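LYND (Lyngbya aestuarii, PDB 4V1T) probably acts as an ATP-dependent YcaO cyclodehydratase that turns side chains of a precursor peptide into azoline heterocycles. Local coordinates at residues B[129-134]-B[139-144]; B[268-273]-B[283-288]; B[27-32]-B[96-101]; B[431-436]-B[720-725]. All blocks are in the same frame, centred on the assembly; numbering follows the deposited sequence.

Overall arrangement
Read from the N terminus, the four contacts follow one another in series, and none nests in or crosses another. Interaction 3 comes first, bringing residues 27-32 of the winged-helix region to the end of helix 90-98. Interaction 1 then closes the short turn from helix 124-135 to the edge strand 141-142. Interaction 2 ties helix 250-275 to the loop leading into strand 289-294, and it touches both neighbours: Ile268 packs on Ile139 of interaction 1, and Val269 on Trp96 of interaction 3. Interaction 4 stands apart in the YcaO region, its centre about 31 Å from that of interaction 2, and closes the longest loop by joining residues 431-436 to 720-725.

Interaction 1: B[129-134]-B[139-144]; sequences ALTTAL and ISVQTP
Between Leu134 and Ile139 the flat group that matters is the Leu134 carbonyl, which is approached from above its plane. The Ile139 N-H bonds to Leu134 O at 2.9 Å, with the donor 41° out of that plane. The bond is nonetheless fairly straight, 157° at the hydrogen, and it spans the turn that leads out of the helix. Ile139 CB also sits close to the same oxygen, 3.6 Å from Leu134 O.

Beyond the turn the contact is apolar, and Leu134 divides its two methyls between two partners. Its CD2 meets the far end of the isoleucine, 3.9 Å from Ile139 CD1. The leucine and valine side chains cross at about a right angle, with Leu134 CD1 3.9 Å from Val141 CG2. With Val141 CG1 anti to the backbone N (chi1 -178°), CG2 is left beside that N and also reaches the helix one turn earlier, 3.7 Å from Thr131 CG2. The threonine offers its methyl here; its OG1 is hydrogen-bonded back to Val127 O within the helix.

These contacts illustrate how a beta-alpha-beta unit closes. Helix 124-135 follows strand 114-118 and hands the chain to strand 141-142, which runs parallel to 114-118 at the edge of a mixed sheet. Leu116 of the inner strand touches both Thr131 and Val141, and Ile139 packs against Ala265 and Ile268 of helix 250-275.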
loop_
_atom_site.group_PDB
_atom_site.type_symbol
_atom_site.label_atom_id
_atom_site.label_comp_id
_atom_site.label_asym_id
_atom_site.label_seq_id
_atom_site.Cartn_x
_atom_site.Cartn_y
_atom_site.Cartn_z
ATOM N N ALA B 129 33.286 11.528 14.967
ATOM C CA ALA B 129 32.446 10.441 15.457
ATOM C C ALA B 129 32.154 9.426 14.355
ATOM O O ALA B 129 32.218 8.214 14.587
ATOM C CB ALA B 129 31.142 10.983 16.023
ATOM N N LEU B 130 31.820 9.920 13.166
ATOM C CA LEU B 130 31.578 9.043 12.030
ATOM C C LEU B 130 32.845 8.277 11.696
ATOM O O LEU B 130 32.783 7.111 11.350
ATOM C CB LEU B 130 31.099 9.827 10.806
ATOM C CG LEU B 130 30.830 8.996 9.541
ATOM C CD1 LEU B 130 29.819 7.885 9.816
ATOM C CD2 LEU B 130 30.333 9.872 8.411
ATOM N N THR B 131 33.987 8.957 11.808
ATOM C CA THR B 131 35.291 8.348 11.556
ATOM C C THR B 131 35.492 7.172 12.499
ATOM O O THR B 131 35.909 6.088 12.082
ATOM C CB THR B 131 36.442 9.369 11.725
ATOM O OG1 THR B 131 36.312 10.415 10.750
ATOM C CG2 THR B 131 37.807 8.701 11.573
ATOM N N THR B 132 35.177 7.389 13.769
ATOM C CA THR B 132 35.262 6.343 14.772
ATOM C C THR B 132 34.297 5.201 14.455
ATOM O O THR B 132 34.653 4.021 14.533
ATOM C CB THR B 132 34.968 6.909 16.173
ATOM O OG1 THR B 132 35.901 7.953 16.445
ATOM C CG2 THR B 132 35.097 5.833 17.257
ATOM N N ALA B 133 33.082 5.553 14.066
ATOM C CA ALA B 133 32.088 4.557 13.725
ATOM C C ALA B 133 32.582 3.671 12.589
ATOM O O ALA B 133 32.429 2.448 12.629
ATOM C CB ALA B 133 30.790 5.226 13.341
ATOM N N LEU B 134 33.175 4.286 11.574
ATOM C CA LEU B 134 33.696 3.544 10.434
ATOM C C LEU B 134 34.873 2.653 10.831
ATOM O O LEU B 134 34.991 1.510 10.369
ATOM C CB LEU B 134 34.120 4.505 9.321
ATOM C CG LEU B 134 32.962 5.143 8.548
ATOM C CD1 LEU B 134 33.405 6.393 7.794
ATOM C CD2 LEU B 134 32.362 4.131 7.599
ATOM N N ILE B 139 36.717 0.192 8.435
ATOM C CA ILE B 139 36.865 1.124 7.327
ATOM C C ILE B 139 37.707 2.313 7.758
ATOM O O ILE B 139 37.403 2.959 8.760
ATOM C CB ILE B 139 35.493 1.602 6.813
ATOM C CG1 ILE B 139 34.729 0.421 6.220
ATOM C CG2 ILE B 139 35.656 2.668 5.742
ATOM C CD1 ILE B 139 33.271 0.695 5.942
ATOM N N SER B 140 38.768 2.591 7.001
ATOM C CA SER B 140 39.684 3.681 7.326
ATOM C C SER B 140 39.285 4.963 6.597
ATOM O O SER B 140 38.739 4.920 5.494
ATOM C CB SER B 140 41.119 3.303 6.953
ATOM O OG SER B 140 41.194 2.962 5.583
ATOM N N VAL B 141 39.585 6.097 7.219
ATOM C CA VAL B 141 39.205 7.398 6.709
ATOM C C VAL B 141 40.428 8.239 6.368
ATOM O O VAL B 141 41.434 8.210 7.072
ATOM C CB VAL B 141 38.366 8.170 7.741
ATOM C CG1 VAL B 141 37.925 9.517 7.179
ATOM C CG2 VAL B 141 37.170 7.338 8.172
ATOM N N GLN B 142 40.319 8.992 5.280
ATOM C CA GLN B 142 41.329 9.989 4.908
ATOM C C GLN B 142 40.667 11.336 4.677
ATOM O O GLN B 142 39.459 11.409 4.475
ATOM C CB GLN B 142 42.068 9.546 3.653
ATOM C CG GLN B 142 42.926 8.319 3.880
ATOM C CD GLN B 142 43.769 7.970 2.680
ATOM O OE1 GLN B 142 44.144 8.844 1.893
ATOM N NE2 GLN B 142 44.084 6.695 2.537
ATOM N N THR B 143 41.452 12.407 4.706
ATOM C CA THR B 143 40.899 13.743 4.497
ATOM C C THR B 143 40.998 14.088 3.008
ATOM O O THR B 143 42.017 13.801 2.375
ATOM C CB THR B 143 41.614 14.810 5.349
ATOM O OG1 THR B 143 42.766 15.295 4.648
ATOM C CG2 THR B 143 42.030 14.239 6.706
ATOM N N PRO B 144 39.941 14.697 2.439
ATOM C CA PRO B 144 39.966 14.994 1.010
ATOM C C PRO B 144 40.786 16.246 0.716
ATOM O O PRO B 144 41.021 17.053 1.618
ATOM C CB PRO B 144 38.492 15.224 0.691
ATOM C CG PRO B 144 37.988 15.898 1.921
ATOM C CD PRO B 144 38.742 15.270 3.077
#

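Interaction 2: B[268-273]-B[283-288]; sequences IVKYHV and FPTLDG
Lys270 leaves its helix with CB against the rim of the Phe283 ring, 3.7 Å from Phe283 CZ. CG stands anti to the backbone N, and a bend at chi2 (147°) carries the chain across the ring. Lys270 CD passes over one face, 4.1 Å above the plane of Phe283 and offset toward the rim, and also meets the threonine methyl, 3.7 Å from Thr285 CG2. CE lies near both Phe283 O and Thr285 OG1.

At the tip, Lys270 NZ bonds to the carbonyl Phe283 O at 2.9 Å, tilted 22° from the carbonyl plane. A longer bond joins Lys270 NZ to Thr285 OG1 at 3.2 Å, the two side chains meeting tip to tip. The hydroxyl passes its own hydrogen on: Thr285 OG1 donates to Asp287 OD1 at 2.8 Å, from above the carboxylate plane. One water links the group further, accepting from Thr285 N and weakly from Lys270 NZ while donating to Asp287 OD1. The aspartate is not salt-bridged to the lysine, Asp287 OD1 being 4.4 Å from Lys270 NZ, but its negative charge probably still helps to stabilise the ammonium.

Lys270 thus helps to join helix 250-275 to the irregular loop that precedes strand 289-294. Trp267, on the same helix, also touches Thr285 and Asp287, and Leu286 packs on Leu298 of the second subunit. Val269, the residue before the lysine, touches Ala109 of helix 103-109.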
loop_
_atom_site.group_PDB
_atom_site.type_symbol
_atom_site.label_atom_id
_atom_site.label_comp_id
_atom_site.label_asym_id
_atom_site.label_seq_id
_atom_site.Cartn_x
_atom_site.Cartn_y
_atom_site.Cartn_z
ATOM N N ILE B 268 30.636 -0.030 -0.286
ATOM C CA ILE B 268 32.011 -0.308 -0.713
ATOM C C ILE B 268 32.184 -1.791 -1.008
ATOM O O ILE B 268 32.929 -2.162 -1.932
ATOM C CB ILE B 268 33.070 0.149 0.324
ATOM C CG1 ILE B 268 32.829 -0.510 1.682
ATOM C CG2 ILE B 268 33.046 1.664 0.455
ATOM C CD1 ILE B 268 33.906 -0.235 2.707
ATOM N N VAL B 269 31.495 -2.648 -0.247
ATOM C CA VAL B 269 31.587 -4.093 -0.472
ATOM C C VAL B 269 30.941 -4.434 -1.803
ATOM O O VAL B 269 31.517 -5.142 -2.643
ATOM C CB VAL B 269 30.928 -4.885 0.661
ATOM C CG1 VAL B 269 30.718 -6.351 0.273
ATOM C CG2 VAL B 269 31.762 -4.780 1.918
ATOM N N LYS B 270 29.737 -3.913 -1.995
ATOM C CA LYS B 270 29.031 -4.049 -3.256
ATOM C C LYS B 270 29.877 -3.553 -4.432
ATOM O O LYS B 270 29.962 -4.193 -5.484
ATOM C CB LYS B 270 27.707 -3.292 -3.181
ATOM C CG LYS B 270 26.922 -3.219 -4.482
ATOM C CD LYS B 270 25.431 -3.235 -4.196
ATOM C CE LYS B 270 24.600 -2.922 -5.409
ATOM N NZ LYS B 270 23.174 -2.721 -5.037
ATOM N N TYR B 271 30.518 -2.412 -4.237
ATOM C CA TYR B 271 31.318 -1.797 -5.284
ATOM C C TYR B 271 32.529 -2.656 -5.629
ATOM O O TYR B 271 32.890 -2.783 -6.794
ATOM C CB TYR B 271 31.781 -0.421 -4.837
ATOM C CG TYR B 271 32.833 0.187 -5.730
ATOM C CD1 TYR B 271 32.527 0.587 -7.024
ATOM C CD2 TYR B 271 34.132 0.358 -5.281
ATOM C CE1 TYR B 271 33.488 1.157 -7.845
ATOM C CE2 TYR B 271 35.094 0.929 -6.092
ATOM C CZ TYR B 271 34.763 1.331 -7.370
ATOM O OH TYR B 271 35.715 1.890 -8.186
ATOM N N HIS B 272 33.154 -3.236 -4.602
ATOM C CA HIS B 272 34.315 -4.081 -4.789
ATOM C C HIS B 272 33.963 -5.305 -5.632
ATOM O O HIS B 272 34.694 -5.652 -6.542
ATOM C CB HIS B 272 34.872 -4.517 -3.437
ATOM C CG HIS B 272 36.020 -5.468 -3.534
ATOM N ND1 HIS B 272 37.294 -5.064 -3.869
ATOM C CD2 HIS B 272 36.093 -6.804 -3.331
ATOM C CE1 HIS B 272 38.101 -6.107 -3.877
ATOM N NE2 HIS B 272 37.398 -7.177 -3.553
ATOM N N VAL B 273 32.827 -5.931 -5.340
ATOM C CA VAL B 273 32.436 -7.180 -5.994
ATOM C C VAL B 273 31.930 -6.928 -7.408
ATOM O O VAL B 273 31.840 -7.858 -8.196
ATOM C CB VAL B 273 31.363 -7.928 -5.162
ATOM C CG1 VAL B 273 30.955 -9.250 -5.819
ATOM C CG2 VAL B 273 31.891 -8.220 -3.780
ATOM N N PHE B 283 21.936 -7.137 -3.179
ATOM C CA PHE B 283 21.329 -6.452 -2.055
ATOM C C PHE B 283 21.262 -4.935 -2.274
ATOM O O PHE B 283 22.153 -4.354 -2.896
ATOM C CB PHE B 283 22.081 -6.788 -0.756
ATOM C CG PHE B 283 23.517 -6.310 -0.718
ATOM C CD1 PHE B 283 23.828 -5.006 -0.361
ATOM C CD2 PHE B 283 24.555 -7.178 -0.997
ATOM C CE1 PHE B 283 25.139 -4.573 -0.308
ATOM C CE2 PHE B 283 25.873 -6.753 -0.949
ATOM C CZ PHE B 283 26.167 -5.445 -0.611
ATOM N N PRO B 284 20.207 -4.295 -1.754
ATOM C CA PRO B 284 20.044 -2.857 -1.983
ATOM C C PRO B 284 21.071 -1.998 -1.256
ATOM O O PRO B 284 21.487 -2.323 -0.149
ATOM C CB PRO B 284 18.627 -2.580 -1.461
ATOM C CG PRO B 284 18.386 -3.640 -0.458
ATOM C CD PRO B 284 19.103 -4.859 -0.956
ATOM N N THR B 285 21.476 -0.909 -1.903
ATOM C CA THR B 285 22.325 0.100 -1.300
ATOM C C THR B 285 21.694 1.470 -1.581
ATOM O O THR B 285 20.637 1.551 -2.194
ATOM C CB THR B 285 23.764 0.023 -1.835
ATOM O OG1 THR B 285 23.738 -0.143 -3.252
ATOM C CG2 THR B 285 24.492 -1.149 -1.232
ATOM N N LEU B 286 22.337 2.540 -1.138
ATOM C CA LEU B 286 21.736 3.875 -1.212
ATOM C C LEU B 286 21.898 4.565 -2.569
ATOM O O LEU B 286 21.603 5.749 -2.703
ATOM C CB LEU B 286 22.332 4.752 -0.123
ATOM C CG LEU B 286 22.074 4.299 1.313
ATOM C CD1 LEU B 286 22.843 5.189 2.277
ATOM C CD2 LEU B 286 20.594 4.336 1.629
ATOM N N ASP B 287 22.374 3.840 -3.577
ATOM C CA ASP B 287 22.531 4.426 -4.911
ATOM C C ASP B 287 21.170 4.795 -5.498
ATOM O O ASP B 287 20.307 3.943 -5.677
ATOM C CB ASP B 287 23.281 3.478 -5.851
ATOM C CG ASP B 287 22.660 2.083 -5.901
ATOM O OD1 ASP B 287 22.247 1.566 -4.841
ATOM O OD2 ASP B 287 22.574 1.516 -7.002
ATOM N N GLY B 288 20.988 6.079 -5.786
ATOM C CA GLY B 288 19.727 6.578 -6.336
ATOM C C GLY B 288 18.553 6.520 -5.371
ATOM O O GLY B 288 17.395 6.490 -5.790
HETATM O O HOH W 1 20.709 -0.670 -4.697
#

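Interaction 3: B[27-32]-B[96-101]; sequences GEQANH and WSELGI
Gln29 and Glu98 cross at about a right angle, their amide and carboxylate planes 61° apart. Gln29 NE2 comes within 3.1 Å of Glu98 OE1, but the angle is too poor for a hydrogen bond. The two segments are linked through a water instead: it accepts from Gln29 N at 3.1 Å and donates to Glu98 OE2 at 2.9 Å. Glu28 adds a looser touch, its CB 4.0 Å from Glu98 OE2. The glutamate reaches this far because its chain is extended, with CG anti to the backbone N (chi1 -161°).

Further out, Glu98 lies in the last turn of helix 90-98, and a Schellman motif at Gly100 follows. The polar ends converge on the second subunit: Gln29 NE2 and Glu98 OE1 both bond to OG of Ser188 of that subunit, while Glu28 bonds to its Ser188 and Val189 backbone nitrogens and forms a salt bridge with its Lys184.

Two carboxylates thus lie close, Glu28 OE1 being 4.8 Å from Glu98 OE2, and the lysine and backbone N-H groups of the partner subunit probably offset their mutual repulsion. A shared water and a shared serine at the subunit interface join the winged-helix loop to the helix end.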
loop_
_atom_site.group_PDB
_atom_site.type_symbol
_atom_site.label_atom_id
_atom_site.label_comp_id
_atom_site.label_asym_id
_atom_site.label_seq_id
_atom_site.Cartn_x
_atom_site.Cartn_y
_atom_site.Cartn_z
ATOM N N GLY B 27 18.923 -19.526 9.777
ATOM C CA GLY B 27 19.353 -18.150 9.675
ATOM C C GLY B 27 18.241 -17.207 10.097
ATOM O O GLY B 27 17.075 -17.602 10.203
ATOM N N GLU B 28 18.608 -15.954 10.341
ATOM C CA GLU B 28 17.660 -14.948 10.792
ATOM C C GLU B 28 16.685 -14.573 9.683
ATOM O O GLU B 28 15.537 -14.214 9.952
ATOM C CB GLU B 28 18.410 -13.700 11.274
ATOM C CG GLU B 28 17.654 -12.905 12.311
ATOM C CD GLU B 28 18.452 -11.744 12.870
ATOM O OE1 GLU B 28 19.699 -11.808 12.880
ATOM O OE2 GLU B 28 17.822 -10.758 13.299
ATOM N N GLN B 29 17.145 -14.657 8.439
ATOM C CA GLN B 29 16.341 -14.239 7.288
ATOM C C GLN B 29 16.090 -15.352 6.260
ATOM O O GLN B 29 15.399 -15.149 5.273
ATOM C CB GLN B 29 17.013 -13.046 6.630
ATOM C CG GLN B 29 17.048 -11.838 7.556
ATOM C CD GLN B 29 17.594 -10.605 6.893
ATOM O OE1 GLN B 29 17.231 -10.291 5.770
ATOM N NE2 GLN B 29 18.469 -9.894 7.594
ATOM N N ALA B 30 16.648 -16.527 6.494
ATOM C CA ALA B 30 16.379 -17.667 5.635
ATOM C C ALA B 30 16.777 -18.974 6.329
ATOM O O ALA B 30 17.714 -19.014 7.136
ATOM C CB ALA B 30 17.114 -17.514 4.308
ATOM N N ASN B 31 16.053 -20.037 6.011
ATOM C CA ASN B 31 16.293 -21.355 6.586
ATOM C C ASN B 31 16.510 -22.383 5.483
ATOM O O ASN B 31 15.871 -22.314 4.436
ATOM C CB ASN B 31 15.116 -21.771 7.462
ATOM C CG ASN B 31 15.035 -20.969 8.748
ATOM O OD1 ASN B 31 16.051 -20.677 9.369
ATOM N ND2 ASN B 31 13.826 -20.617 9.157
ATOM N N HIS B 32 17.421 -23.321 5.722
ATOM C CA HIS B 32 17.741 -24.363 4.747
ATOM C C HIS B 32 17.868 -25.734 5.399
ATOM O O HIS B 32 18.230 -25.848 6.571
ATOM C CB HIS B 32 19.047 -24.042 4.026
ATOM C CG HIS B 32 18.972 -22.835 3.149
ATOM N ND1 HIS B 32 19.188 -21.557 3.618
ATOM C CD2 HIS B 32 18.717 -22.712 1.827
ATOM C CE1 HIS B 32 19.060 -20.695 2.625
ATOM N NE2 HIS B 32 18.778 -21.370 1.526
ATOM N N TRP B 96 28.164 -10.353 6.380
ATOM C CA TRP B 96 28.486 -10.304 4.965
ATOM C C TRP B 96 28.077 -11.564 4.224
ATOM O O TRP B 96 27.655 -11.496 3.071
ATOM C CB TRP B 96 29.977 -10.005 4.786
ATOM C CG TRP B 96 30.324 -8.634 5.315
ATOM C CD1 TRP B 96 31.191 -8.337 6.328
ATOM C CD2 TRP B 96 29.766 -7.384 4.891
ATOM N NE1 TRP B 96 31.214 -6.985 6.551
ATOM C CE2 TRP B 96 30.346 -6.375 5.689
ATOM C CE3 TRP B 96 28.832 -7.024 3.920
ATOM C CZ2 TRP B 96 30.035 -5.025 5.533
ATOM C CZ3 TRP B 96 28.516 -5.687 3.767
ATOM C CH2 TRP B 96 29.116 -4.700 4.571
ATOM N N SER B 97 28.181 -12.714 4.881
ATOM C CA SER B 97 27.778 -13.968 4.247
ATOM C C SER B 97 26.271 -13.985 4.073
ATOM O O SER B 97 25.767 -14.581 3.136
ATOM C CB SER B 97 28.230 -15.193 5.054
ATOM O OG SER B 97 27.768 -15.164 6.391
ATOM N N GLU B 98 25.557 -13.322 4.978
ATOM C CA GLU B 98 24.106 -13.247 4.898
ATOM C C GLU B 98 23.667 -12.394 3.708
ATOM O O GLU B 98 22.582 -12.582 3.163
ATOM C CB GLU B 98 23.529 -12.679 6.191
ATOM C CG GLU B 98 22.060 -12.994 6.379
ATOM C CD GLU B 98 21.529 -12.448 7.677
ATOM O OE1 GLU B 98 21.306 -11.226 7.734
ATOM O OE2 GLU B 98 21.349 -13.228 8.635
ATOM N N LEU B 99 24.521 -11.464 3.305
ATOM C CA LEU B 99 24.273 -10.661 2.111
ATOM C C LEU B 99 24.765 -11.372 0.852
ATOM O O LEU B 99 24.716 -10.819 -0.236
ATOM C CB LEU B 99 24.951 -9.298 2.252
ATOM C CG LEU B 99 24.271 -8.352 3.245
ATOM C CD1 LEU B 99 25.171 -7.163 3.548
ATOM C CD2 LEU B 99 22.929 -7.892 2.703
ATOM N N GLY B 100 25.249 -12.596 1.020
ATOM C CA GLY B 100 25.712 -13.405 -0.095
ATOM C C GLY B 100 27.141 -13.095 -0.507
ATOM O O GLY B 100 27.528 -13.392 -1.627
ATOM N N ILE B 101 27.919 -12.500 0.399
ATOM C CA ILE B 101 29.305 -12.133 0.118
ATOM C C ILE B 101 30.278 -13.045 0.857
ATOM O O ILE B 101 30.145 -13.256 2.066
ATOM C CB ILE B 101 29.603 -10.691 0.547
ATOM C CG1 ILE B 101 28.590 -9.706 -0.062
ATOM C CG2 ILE B 101 31.022 -10.322 0.150
ATOM C CD1 ILE B 101 28.589 -9.667 -1.583
HETATM O O HOH W 2 19.935 -15.504 7.457
#

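Interaction 4: B[431-436]-B[720-725]; sequences IFQGDE and QTRPDI
The backbones of the loops bearing Glu436 and Arg722 stay well apart, the nearest pair being Glu436 CA and Gln720 CA at 8.4 Å, so side chains must bridge them. Arg722, bent at chi2, presents its guanidinium end-on to a single oxygen: NH1 and NH2 of Arg722 bond to Glu436 OE2 at 2.9 and 3.0 Å. The carboxylate stands steeply, 76° from the guanidinium plane, and NH2 uses the anti lone pair of OE2.

Its own loop holds the glutamate. Gln433 N donates to Glu436 OE2 at 2.7 Å in a nearly straight bond, so this buried oxygen takes three donors, and Gly434 N reaches the syn lone pair of Glu436 OE1 at 2.9 Å. The Asp435 carboxylate is nearly coplanar with the guanidinium and completes a salt-bridge network, Asp435 OD1 lying 3.4 Å from Arg722 NH1. Over one face of the Arg722 guanidinium lies the Gln433 amide, stacked 12° from parallel, with Gln433 NE2 3.6 Å from Arg722 NH1. One water joins Gln433 OE1, Asp435 OD2 and Arg722 NH1; a second links Gln433 NE2 to Asp724 OD2.

The network ties the loop between helix 413-429 and strand 439-441 to that between strands 716-719 and 728-733, inside the YcaO region. Arg722 NH2 also bonds to Ser429 O at the helix end, and Leu320 of helix 319-324 packs against Asp435 and Arg722.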
loop_
_atom_site.group_PDB
_atom_site.type_symbol
_atom_site.label_atom_id
_atom_site.label_comp_id
_atom_site.label_asym_id
_atom_site.label_seq_id
_atom_site.Cartn_x
_atom_site.Cartn_y
_atom_site.Cartn_z
ATOM N N ILE B 431 4.219 23.070 -15.494
ATOM C CA ILE B 431 4.938 24.204 -14.942
ATOM C C ILE B 431 6.170 24.547 -15.765
ATOM O O ILE B 431 6.911 23.669 -16.197
ATOM C CB ILE B 431 5.353 23.951 -13.489
ATOM C CG1 ILE B 431 4.113 23.731 -12.614
ATOM C CG2 ILE B 431 6.161 25.134 -12.948
ATOM C CD1 ILE B 431 4.417 23.127 -11.254
ATOM N N PHE B 432 6.390 25.840 -15.957
ATOM C CA PHE B 432 7.504 26.321 -16.763
ATOM C C PHE B 432 8.820 26.162 -16.006
ATOM O O PHE B 432 9.028 26.800 -14.980
ATOM C CB PHE B 432 7.269 27.781 -17.156
ATOM C CG PHE B 432 8.370 28.377 -17.988
ATOM C CD1 PHE B 432 8.496 28.062 -19.330
ATOM C CD2 PHE B 432 9.263 29.271 -17.429
ATOM C CE1 PHE B 432 9.500 28.625 -20.093
ATOM C CE2 PHE B 432 10.273 29.827 -18.184
ATOM C CZ PHE B 432 10.389 29.504 -19.519
ATOM N N GLN B 433 9.704 25.308 -16.521
ATOM C CA GLN B 433 11.013 25.067 -15.907
ATOM C C GLN B 433 12.120 25.933 -16.521
ATOM O O GLN B 433 13.104 26.261 -15.852
ATOM C CB GLN B 433 11.400 23.596 -16.044
ATOM C CG GLN B 433 10.423 22.624 -15.407
ATOM C CD GLN B 433 10.880 21.184 -15.522
ATOM O OE1 GLN B 433 12.046 20.910 -15.826
ATOM N NE2 GLN B 433 9.964 20.250 -15.279
ATOM N N GLY B 434 11.953 26.286 -17.791
ATOM C CA GLY B 434 12.923 27.099 -18.502
ATOM C C GLY B 434 13.587 26.393 -19.678
ATOM O O GLY B 434 14.450 26.970 -20.331
ATOM N N ASP B 435 13.181 25.159 -19.959
ATOM C CA ASP B 435 13.750 24.369 -21.056
ATOM C C ASP B 435 12.712 24.018 -22.119
ATOM O O ASP B 435 12.960 23.184 -22.977
ATOM C CB ASP B 435 14.375 23.082 -20.505
ATOM C CG ASP B 435 13.365 22.196 -19.805
ATOM O OD1 ASP B 435 12.242 22.674 -19.522
ATOM O OD2 ASP B 435 13.695 21.016 -19.531
ATOM N N GLU B 436 11.553 24.657 -22.052
ATOM C CA GLU B 436 10.465 24.361 -22.957
ATOM C C GLU B 436 10.759 24.917 -24.348
ATOM O O GLU B 436 11.453 25.944 -24.478
ATOM C CB GLU B 436 9.151 24.950 -22.425
ATOM C CG GLU B 436 8.605 24.285 -21.166
ATOM C CD GLU B 436 9.376 24.638 -19.910
ATOM O OE1 GLU B 436 10.275 25.501 -19.975
ATOM O OE2 GLU B 436 9.087 24.046 -18.850
ATOM N N GLN B 720 3.614 18.333 -22.953
ATOM C CA GLN B 720 4.307 18.770 -21.752
ATOM C C GLN B 720 4.999 17.611 -21.033
ATOM O O GLN B 720 5.485 17.772 -19.916
ATOM C CB GLN B 720 3.312 19.434 -20.795
ATOM C CG GLN B 720 2.607 20.655 -21.361
ATOM C CD GLN B 720 1.595 21.233 -20.397
ATOM O OE1 GLN B 720 0.929 20.499 -19.659
ATOM N NE2 GLN B 720 1.464 22.559 -20.398
ATOM N N THR B 721 5.032 16.443 -21.668
ATOM C CA THR B 721 5.606 15.248 -21.046
ATOM C C THR B 721 7.068 15.467 -20.668
ATOM O O THR B 721 7.897 15.838 -21.508
ATOM C CB THR B 721 5.512 14.044 -21.993
ATOM O OG1 THR B 721 4.142 13.820 -22.353
ATOM C CG2 THR B 721 6.075 12.790 -21.334
ATOM N N ARG B 722 7.382 15.231 -19.399
ATOM C CA ARG B 722 8.754 15.340 -18.916
ATOM C C ARG B 722 9.355 13.938 -18.863
ATOM O O ARG B 722 8.750 13.044 -18.280
ATOM C CB ARG B 722 8.782 15.995 -17.539
ATOM C CG ARG B 722 7.930 17.256 -17.429
ATOM C CD ARG B 722 8.568 18.444 -18.132
ATOM N NE ARG B 722 7.659 19.592 -18.211
ATOM C CZ ARG B 722 8.036 20.833 -18.510
ATOM N NH1 ARG B 722 9.314 21.118 -18.755
ATOM N NH2 ARG B 722 7.138 21.800 -18.561
ATOM N N PRO B 723 10.537 13.729 -19.485
ATOM C CA PRO B 723 11.093 12.368 -19.557
ATOM C C PRO B 723 11.374 11.732 -18.201
ATOM O O PRO B 723 11.310 10.515 -18.081
ATOM C CB PRO B 723 12.412 12.561 -20.317
ATOM C CG PRO B 723 12.266 13.847 -21.033
ATOM C CD PRO B 723 11.400 14.703 -20.169
ATOM N N ASP B 724 11.705 12.545 -17.205
ATOM C CA ASP B 724 11.951 12.054 -15.850
ATOM C C ASP B 724 10.645 11.693 -15.124
ATOM O O ASP B 724 10.671 11.081 -14.054
ATOM C CB ASP B 724 12.732 13.102 -15.038
ATOM C CG ASP B 724 12.007 14.438 -14.946
ATOM O OD1 ASP B 724 11.295 14.795 -15.905
ATOM O OD2 ASP B 724 12.162 15.128 -13.920
ATOM N N ILE B 725 9.515 12.085 -15.705
ATOM C CA ILE B 725 8.194 11.750 -15.173
ATOM C C ILE B 725 7.640 10.502 -15.848
ATOM O O ILE B 725 7.194 9.571 -15.173
ATOM C CB ILE B 725 7.202 12.910 -15.380
ATOM C CG1 ILE B 725 7.660 14.147 -14.606
ATOM C CG2 ILE B 725 5.790 12.512 -14.969
ATOM C CD1 ILE B 725 7.680 13.974 -13.100
HETATM O O HOH W 3 11.871 19.421 -18.170
HETATM O O HOH W 4 10.982 17.576 -14.769
#